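Local structure of beta-lactamase (Sebaldella termitidis, 6N1N) at residues W192-Y203 with N228-T239. The protein probably hydrolyses beta-lactam antibiotics to substituted beta-amino acids, as a class D serine beta-lactamase linked to antibiotic resistance. Sequence-based numbering, arbitrary orientation.
With SO4 (sulfate ion), chain C.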
ATOM      1  N   TRP A 192      -6.199   0.281   6.305  1.00 10.34           N
ATOM      2  CA  TRP A 192      -7.578   0.739   6.409  1.00 11.53           C
ATOM      3  C   TRP A 192      -7.759   1.805   7.465  1.00  7.67           C
ATOM      4  O   TRP A 192      -6.986   1.928   8.416  1.00 10.80           O
ATOM      5  CB  TRP A 192      -8.528  -0.448   6.629  1.00 15.07           C
ATOM      6  CG  TRP A 192      -8.796  -0.846   8.006  1.00 21.04           C
ATOM      7  CD1 TRP A 192      -8.021  -1.638   8.791  1.00 28.30           C
ATOM      8  CD2 TRP A 192      -9.962  -0.510   8.781  1.00 29.63           C
ATOM      9  NE1 TRP A 192      -8.628  -1.819  10.024  1.00 20.01           N
ATOM     10  CE2 TRP A 192      -9.815  -1.130  10.041  1.00 26.74           C
ATOM     11  CE3 TRP A 192     -11.108   0.265   8.532  1.00 29.33           C
ATOM     12  CZ2 TRP A 192     -10.774  -1.005  11.059  1.00 32.62           C
ATOM     13  CZ3 TRP A 192     -12.055   0.404   9.545  1.00 26.40           C
ATOM     14  CH2 TRP A 192     -11.881  -0.239  10.796  1.00 42.80           C
ATOM     15  N   GLY A 193      -8.797   2.605   7.253  1.00 12.54           N
ATOM     16  CA  GLY A 193      -9.195   3.623   8.183  1.00 14.79           C
ATOM     17  C   GLY A 193     -10.590   4.105   7.859  1.00 12.94           C
ATOM     18  O   GLY A 193     -11.326   3.474   7.097  1.00 17.29           O
ATOM     19  N   ARG A 194     -10.961   5.225   8.460  1.00 13.35           N
ATOM     20  CA  ARG A 194     -12.313   5.746   8.296  1.00 12.47           C
ATOM     21  C   ARG A 194     -12.268   7.249   8.086  1.00 12.47           C
ATOM     22  O   ARG A 194     -11.526   7.948   8.775  1.00 14.07           O
ATOM     23  CB  ARG A 194     -13.182   5.426   9.522  1.00 11.76           C
ATOM     24  CG  ARG A 194     -14.633   5.839   9.358  1.00 11.70           C
ATOM     25  CD  ARG A 194     -15.476   5.543  10.612  1.00 15.62           C
ATOM     26  NE  ARG A 194     -15.561   4.116  10.918  1.00 14.86           N
ATOM     27  CZ  ARG A 194     -15.101   3.549  12.040  1.00 10.68           C
ATOM     28  NH1 ARG A 194     -14.519   4.278  12.957  1.00 13.06           N
ATOM     29  NH2 ARG A 194     -15.253   2.239  12.227  1.00 15.34           N
ATOM     30  N   GLU A 195     -13.014   7.732   7.086  1.00 13.11           N
ATOM     31  CA  GLU A 195     -13.235   9.160   6.856  1.00  9.83           C
ATOM     32  C   GLU A 195     -14.735   9.418   6.946  1.00 12.82           C
ATOM     33  O   GLU A 195     -15.505   8.965   6.089  1.00 13.84           O
ATOM     34  CB  GLU A 195     -12.694   9.598   5.498  1.00 16.00           C
ATOM     35  CG  GLU A 195     -11.171   9.510   5.393  1.00 11.34           C
ATOM     36  CD  GLU A 195     -10.641   9.927   4.051  1.00 22.39           C
ATOM     37  OE1 GLU A 195     -11.457  10.155   3.129  1.00 27.18           O
ATOM     38  OE2 GLU A 195      -9.405  10.028   3.930  1.00 17.58           O
ATOM     39  N   GLY A 196     -15.144  10.163   7.964  1.00 10.83           N
ATOM     40  CA  GLY A 196     -16.578  10.389   8.153  1.00 15.31           C
ATOM     41  C   GLY A 196     -17.286   9.084   8.451  1.00 12.19           C
ATOM     42  O   GLY A 196     -16.942   8.371   9.388  1.00 15.06           O
ATOM     43  N   ALA A 197     -18.290   8.736   7.630  1.00 14.77           N
ATOM     44  CA  ALA A 197     -19.061   7.519   7.813  1.00 15.44           C
ATOM     45  C   ALA A 197     -18.582   6.393   6.927  1.00 15.19           C
ATOM     46  O   ALA A 197     -19.213   5.329   6.903  1.00 19.96           O
ATOM     47  CB  ALA A 197     -20.540   7.789   7.525  1.00 20.94           C
ATOM     48  N   GLU A 198     -17.504   6.608   6.179  1.00 15.74           N
ATOM     49  CA  GLU A 198     -17.034   5.659   5.188  1.00 12.49           C
ATOM     50  C   GLU A 198     -15.764   4.968   5.668  1.00 16.70           C
ATOM     51  O   GLU A 198     -14.742   5.623   5.903  1.00 15.26           O
ATOM     52  CB  GLU A 198     -16.792   6.371   3.862  1.00 20.90           C
ATOM     53  CG  GLU A 198     -18.059   6.989   3.288  1.00 22.52           C
ATOM     54  CD  GLU A 198     -17.829   7.600   1.945  1.00 29.18           C
ATOM     55  OE1 GLU A 198     -16.969   8.503   1.830  1.00 28.78           O
ATOM     56  OE2 GLU A 198     -18.497   7.160   0.997  1.00 27.54           O
ATOM     57  N   ASN A 199     -15.828   3.644   5.796  1.00 14.52           N
ATOM     58  CA  ASN A 199     -14.630   2.843   6.019  1.00 14.26           C
ATOM     59  C   ASN A 199     -13.883   2.668   4.701  1.00 12.87           C
ATOM     60  O   ASN A 199     -14.489   2.384   3.670  1.00 13.95           O
ATOM     61  CB  ASN A 199     -14.996   1.475   6.579  1.00 13.11           C
ATOM     62  CG  ASN A 199     -15.684   1.566   7.932  1.00 16.99           C
ATOM     63  OD1 ASN A 199     -15.211   2.237   8.823  1.00 19.66           O
ATOM     64  ND2 ASN A 199     -16.804   0.875   8.077  1.00 22.54           N
ATOM     65  N   ILE A 200     -12.565   2.831   4.758  1.00 11.50           N
ATOM     66  CA  ILE A 200     -11.681   2.828   3.605  1.00 13.02           C
ATOM     67  C   ILE A 200     -10.745   1.624   3.755  1.00 13.33           C
ATOM     68  O   ILE A 200      -9.985   1.548   4.723  1.00 16.66           O
ATOM     69  CB  ILE A 200     -10.864   4.131   3.505  1.00 15.85           C
ATOM     70  CG1 ILE A 200     -11.735   5.384   3.657  1.00 16.88           C
ATOM     71  CG2 ILE A 200     -10.030   4.140   2.203  1.00 15.97           C
ATOM     72  CD1 ILE A 200     -12.813   5.503   2.681  1.00 26.77           C
ATOM     73  N   ILE A 201     -10.790   0.703   2.795  1.00 12.50           N
ATOM     74  CA  ILE A 201      -9.997  -0.513   2.859  1.00 11.39           C
ATOM     75  C   ILE A 201      -9.176  -0.612   1.579  1.00  9.42           C
ATOM     76  O   ILE A 201      -9.728  -0.823   0.492  1.00 10.12           O
ATOM     77  CB  ILE A 201     -10.871  -1.764   3.065  1.00 10.73           C
ATOM     78  CG1 ILE A 201     -11.680  -1.599   4.377  1.00 16.20           C
ATOM     79  CG2 ILE A 201     -10.020  -3.001   3.064  1.00 15.02           C
ATOM     80  CD1 ILE A 201     -12.731  -2.689   4.588  1.00 24.08           C
ATOM     81  N   TRP A 202      -7.856  -0.493   1.723  1.00  8.27           N
ATOM     82  CA  TRP A 202      -6.905  -0.582   0.637  1.00  8.76           C
ATOM     83  C   TRP A 202      -6.249  -1.961   0.546  1.00  9.15           C
ATOM     84  O   TRP A 202      -5.965  -2.612   1.542  1.00 10.68           O
ATOM     85  CB  TRP A 202      -5.749   0.385   0.837  1.00  7.26           C
ATOM     86  CG  TRP A 202      -5.946   1.851   0.853  1.00  7.36           C
ATOM     87  CD1 TRP A 202      -6.122   2.655   1.943  1.00 10.73           C
ATOM     88  CD2 TRP A 202      -5.782   2.718  -0.260  1.00  6.69           C
ATOM     89  NE1 TRP A 202      -6.144   3.977   1.552  1.00  8.94           N
ATOM     90  CE2 TRP A 202      -5.920   4.035   0.202  1.00  7.09           C
ATOM     91  CE3 TRP A 202      -5.557   2.504  -1.616  1.00  7.75           C
ATOM     92  CZ2 TRP A 202      -5.860   5.129  -0.654  1.00  8.35           C
ATOM     93  CZ3 TRP A 202      -5.501   3.584  -2.453  1.00 14.10           C
ATOM     94  CH2 TRP A 202      -5.620   4.880  -1.970  1.00 10.25           C
ATOM     95  N   TYR A 203      -5.889  -2.317  -0.683  1.00  9.41           N
ATOM     96  CA  TYR A 203      -4.860  -3.316  -0.956  1.00  9.68           C
ATOM     97  C   TYR A 203      -4.117  -2.822  -2.200  1.00 11.37           C
ATOM     98  O   TYR A 203      -4.715  -2.686  -3.282  1.00  8.41           O
ATOM     99  CB  TYR A 203      -5.487  -4.701  -1.145  1.00 10.62           C
ATOM    100  CG  TYR A 203      -4.488  -5.830  -1.172  1.00 11.80           C
ATOM    101  CD1 TYR A 203      -3.581  -6.013  -0.137  1.00 22.65           C
ATOM    102  CD2 TYR A 203      -4.448  -6.709  -2.236  1.00 11.14           C
ATOM    103  CE1 TYR A 203      -2.649  -7.041  -0.179  1.00 28.96           C
ATOM    104  CE2 TYR A 203      -3.542  -7.763  -2.253  1.00 11.06           C
ATOM    105  CZ  TYR A 203      -2.650  -7.911  -1.246  1.00 26.59           C
ATOM    106  OH  TYR A 203      -1.747  -8.948  -1.313  1.00 28.91           O
ATOM    107  N   ASN A 228     -17.777  -4.877   7.856  1.00 18.99           N
ATOM    108  CA  ASN A 228     -16.413  -4.396   7.666  1.00 17.10           C
ATOM    109  C   ASN A 228     -15.385  -5.498   7.937  1.00 13.48           C
ATOM    110  O   ASN A 228     -14.391  -5.608   7.214  1.00 16.54           O
ATOM    111  CB  ASN A 228     -16.161  -3.182   8.556  1.00 22.14           C
ATOM    112  CG  ASN A 228     -15.014  -2.331   8.052  1.00 15.49           C
ATOM    113  OD1 ASN A 228     -15.128  -1.672   7.027  1.00 22.62           O
ATOM    114  ND2 ASN A 228     -13.898  -2.386   8.749  1.00 21.13           N
ATOM    115  N   SER A 229     -15.594  -6.311   8.965  1.00 14.54           N
ATOM    116  CA  SER A 229     -14.596  -7.324   9.290  1.00 14.73           C
ATOM    117  C   SER A 229     -14.465  -8.343   8.171  1.00 19.07           C
ATOM    118  O   SER A 229     -13.359  -8.769   7.840  1.00 14.88           O
ATOM    119  CB  SER A 229     -14.950  -8.012  10.606  1.00 27.24           C
ATOM    120  OG  SER A 229     -14.780  -7.103  11.676  1.00 42.98           O
ATOM    121  N   TYR A 230     -15.585  -8.745   7.571  1.00 15.23           N
ATOM    122  CA  TYR A 230     -15.517  -9.622   6.408  1.00 13.10           C
ATOM    123  C   TYR A 230     -14.694  -8.993   5.292  1.00 11.07           C
ATOM    124  O   TYR A 230     -13.840  -9.647   4.672  1.00 12.71           O
ATOM    125  CB  TYR A 230     -16.917  -9.932   5.905  1.00 16.02           C
ATOM    126  CG  TYR A 230     -16.877 -10.726   4.637  1.00 19.06           C
ATOM    127  CD1 TYR A 230     -16.559 -12.072   4.668  1.00 21.12           C
ATOM    128  CD2 TYR A 230     -17.113 -10.129   3.417  1.00 18.52           C
ATOM    129  CE1 TYR A 230     -16.516 -12.804   3.535  1.00 24.63           C
ATOM    130  CE2 TYR A 230     -17.057 -10.865   2.242  1.00 24.11           C
ATOM    131  CZ  TYR A 230     -16.758 -12.207   2.323  1.00 23.31           C
ATOM    132  OH  TYR A 230     -16.682 -13.009   1.201  1.00 35.68           O
ATOM    133  N   LEU A 231     -14.946  -7.713   5.005  1.00 12.90           N
ATOM    134  CA  LEU A 231     -14.234  -7.066   3.913  1.00  9.49           C
ATOM    135  C   LEU A 231     -12.741  -6.969   4.183  1.00 11.84           C
ATOM    136  O   LEU A 231     -11.935  -7.073   3.243  1.00 12.20           O
ATOM    137  CB  LEU A 231     -14.855  -5.690   3.687  1.00 10.89           C
ATOM    138  CG  LEU A 231     -16.268  -5.799   3.128  1.00 14.19           C
ATOM    139  CD1 LEU A 231     -16.941  -4.436   3.195  1.00 18.23           C
ATOM    140  CD2 LEU A 231     -16.253  -6.318   1.676  1.00 14.98           C
ATOM    141  N   LEU A 232     -12.344  -6.771   5.442  1.00 12.33           N
ATOM    142  CA  LEU A 232     -10.924  -6.830   5.779  1.00 14.78           C
ATOM    143  C   LEU A 232     -10.349  -8.208   5.457  1.00 16.66           C
ATOM    144  O   LEU A 232      -9.200  -8.315   5.024  1.00 15.85           O
ATOM    145  CB  LEU A 232     -10.706  -6.488   7.260  1.00 12.58           C
ATOM    146  CG  LEU A 232     -11.015  -5.052   7.685  1.00 15.27           C
ATOM    147  CD1 LEU A 232     -10.798  -4.865   9.195  1.00 18.95           C
ATOM    148  CD2 LEU A 232     -10.197  -4.022   6.926  1.00 13.12           C
ATOM    149  N   ASP A 233     -11.133  -9.275   5.684  1.00 16.74           N
ATOM    150  CA  ASP A 233     -10.696 -10.629   5.355  1.00 16.40           C
ATOM    151  C   ASP A 233     -10.753 -10.914   3.858  1.00 15.27           C
ATOM    152  O   ASP A 233     -10.069 -11.840   3.394  1.00 18.89           O
ATOM    153  CB  ASP A 233     -11.557 -11.678   6.080  1.00 18.69           C
ATOM    154  CG  ASP A 233     -11.226 -11.809   7.572  1.00 20.20           C
ATOM    155  OD1 ASP A 233     -10.170 -11.306   8.015  1.00 27.31           O
ATOM    156  OD2 ASP A 233     -12.038 -12.448   8.293  1.00 22.40           O
ATOM    157  N   PHE A 234     -11.541 -10.132   3.108  1.00 13.67           N
ATOM    158  CA  PHE A 234     -11.851 -10.399   1.705  1.00 14.60           C
ATOM    159  C   PHE A 234     -11.013  -9.577   0.735  1.00 14.55           C
ATOM    160  O   PHE A 234     -10.931  -9.940  -0.440  1.00 14.07           O
ATOM    161  CB  PHE A 234     -13.354 -10.135   1.456  1.00 12.05           C
ATOM    162  CG  PHE A 234     -13.828 -10.418   0.055  1.00 15.85           C
ATOM    163  CD1 PHE A 234     -13.671 -11.665  -0.507  1.00 16.54           C
ATOM    164  CD2 PHE A 234     -14.446  -9.425  -0.697  1.00 14.52           C
ATOM    165  CE1 PHE A 234     -14.107 -11.928  -1.796  1.00 21.52           C
ATOM    166  CE2 PHE A 234     -14.884  -9.678  -1.991  1.00 15.51           C
ATOM    167  CZ  PHE A 234     -14.733 -10.926  -2.533  1.00 18.97           C
ATOM    168  N   ARG A 235     -10.357  -8.500   1.184  1.00 13.31           N
ATOM    169  CA  ARG A 235      -9.769  -7.558   0.236  1.00 17.09           C
ATOM    170  C   ARG A 235      -8.720  -8.204  -0.662  1.00 11.68           C
ATOM    171  O   ARG A 235      -8.639  -7.880  -1.853  1.00 11.32           O
ATOM    172  CB  ARG A 235      -9.166  -6.358   0.971  1.00 11.71           C
ATOM    173  CG  ARG A 235      -8.052  -6.681   1.932  1.00 16.14           C
ATOM    174  CD  ARG A 235      -7.898  -5.545   2.905  1.00 23.21           C
ATOM    175  NE  ARG A 235      -7.408  -5.959   4.209  1.00 35.40           N
ATOM    176  CZ  ARG A 235      -6.979  -5.110   5.137  1.00 41.93           C
ATOM    177  NH1 ARG A 235      -6.958  -3.806   4.886  1.00 36.84           N
ATOM    178  NH2 ARG A 235      -6.547  -5.565   6.304  1.00 42.88           N
ATOM    179  N   LYS A 236      -7.911  -9.113  -0.128  1.00 14.94           N
ATOM    180  CA  LYS A 236      -6.894  -9.739  -0.975  1.00 11.18           C
ATOM    181  C   LYS A 236      -7.540 -10.706  -1.967  1.00 11.73           C
ATOM    182  O   LYS A 236      -7.211 -10.694  -3.162  1.00 12.01           O
ATOM    183  CB  LYS A 236      -5.842 -10.411  -0.092  1.00 18.52           C
ATOM    184  CG  LYS A 236      -5.077 -11.536  -0.765  1.00 49.79           C
ATOM    185  CD  LYS A 236      -3.696 -11.708  -0.147  1.00 65.30           C
ATOM    186  CE  LYS A 236      -3.155 -13.106  -0.377  1.00 64.77           C
ATOM    187  NZ  LYS A 236      -3.494 -13.601  -1.738  1.00 70.88           N
ATOM    188  N   GLN A 237      -8.542 -11.474  -1.521  1.00 13.77           N
ATOM    189  CA  GLN A 237      -9.228 -12.387  -2.427  1.00 12.73           C
ATOM    190  C   GLN A 237      -9.985 -11.646  -3.529  1.00 11.04           C
ATOM    191  O   GLN A 237     -10.005 -12.100  -4.675  1.00 12.60           O
ATOM    192  CB  GLN A 237     -10.183 -13.293  -1.643  1.00 17.74           C
ATOM    193  CG  GLN A 237     -10.966 -14.260  -2.514  1.00 21.38           C
ATOM    194  CD  GLN A 237     -10.084 -15.212  -3.320  1.00 22.15           C
ATOM    195  OE1 GLN A 237     -10.427 -15.564  -4.439  1.00 22.56           O
ATOM    196  NE2 GLN A 237      -8.957 -15.644  -2.741  1.00 21.61           N
ATOM    197  N   LEU A 238     -10.605 -10.504  -3.207  1.00 14.69           N
ATOM    198  CA  LEU A 238     -11.223  -9.678  -4.244  1.00 13.83           C
ATOM    199  C   LEU A 238     -10.203  -9.290  -5.315  1.00 12.54           C
ATOM    200  O   LEU A 238     -10.497  -9.327  -6.517  1.00 12.74           O
ATOM    201  CB  LEU A 238     -11.815  -8.417  -3.601  1.00 13.00           C
ATOM    202  CG  LEU A 238     -12.579  -7.437  -4.500  1.00 22.17           C
ATOM    203  CD1 LEU A 238     -13.468  -6.534  -3.636  1.00 31.76           C
ATOM    204  CD2 LEU A 238     -11.676  -6.556  -5.370  1.00 20.13           C
ATOM    205  N   THR A 239      -9.012  -8.879  -4.884  1.00 11.81           N
ATOM    206  CA  THR A 239      -7.948  -8.529  -5.817  1.00  8.36           C
ATOM    207  C   THR A 239      -7.591  -9.722  -6.702  1.00 10.84           C
ATOM    208  O   THR A 239      -7.435  -9.581  -7.928  1.00 14.04           O
ATOM    209  CB  THR A 239      -6.746  -8.021  -5.012  1.00 10.27           C
ATOM    210  OG1 THR A 239      -7.181  -6.963  -4.138  1.00 10.62           O
ATOM    211  CG2 THR A 239      -5.661  -7.483  -5.902  1.00 12.58           C
TER
HETATM  212  S   SO4 C 302      -3.878  -3.321   7.970  1.00 43.76           S
HETATM  213  O1  SO4 C 302      -4.422  -4.114   9.077  1.00 60.70           O
HETATM  214  O2  SO4 C 302      -3.091  -2.172   8.495  1.00 21.50           O
HETATM  215  O3  SO4 C 302      -2.969  -4.150   7.187  1.00 45.66           O
HETATM  216  O4  SO4 C 302      -5.005  -2.866   7.151  1.00 47.15           O
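Tyr203 lays its ring along helix 228-239, with CB of Lys236 over one face and Thr239 at the rim, where OG1 comes within 3.3 Å of Tyr203 CD2. Tyr203 CG lies anti to the backbone N (chi1 -169°), which carries the ring alongside the Lys236 chain, both pointing the same way; the Lys236 amine goes on to a salt bridge with Glu179. Thr239 OG1 itself donates to Arg235 O at 2.9 Å, on the other face of that carbonyl from Thr239 N. Two residues earlier on the strand, Ile201 packs against Leu231, Leu232 and Arg235 of the helix: CG2 presses on Arg235 CD at 3.3 Å, while CD1 meets Leu232 CD2 at 3.7 Å and also Leu231 CB. In the penicillin-binding-protein/beta-lactamase fold, this is the C-terminal helix packing on the central, mostly antiparallel sheet, here at 34° to strand 198-203. Strand 192-195, joined to strand 198-203 through a type II' turn from Glu195 to Glu198, brings in Trp192, whose indole takes Leu232 CD2 over the five-membered ring, 3.8 Å from its centroid, and Asn228 ND2 above the same face at the six-membered end. Asn228 OD1 rests against Asn199 CB but takes its hydrogen bond from Asn222. Beside Trp192, Arg235 runs extended from CG to NE and offers both NH1 (3.1 Å) and NH2 to sulfate O4; the anion, probably from the crystallisation liquor, is also bound by Thr190 and by Ser51, the predicted acyl-ester serine, consistent with Arg235 lining the pocket that receives the substrate carboxylate in class D enzymes.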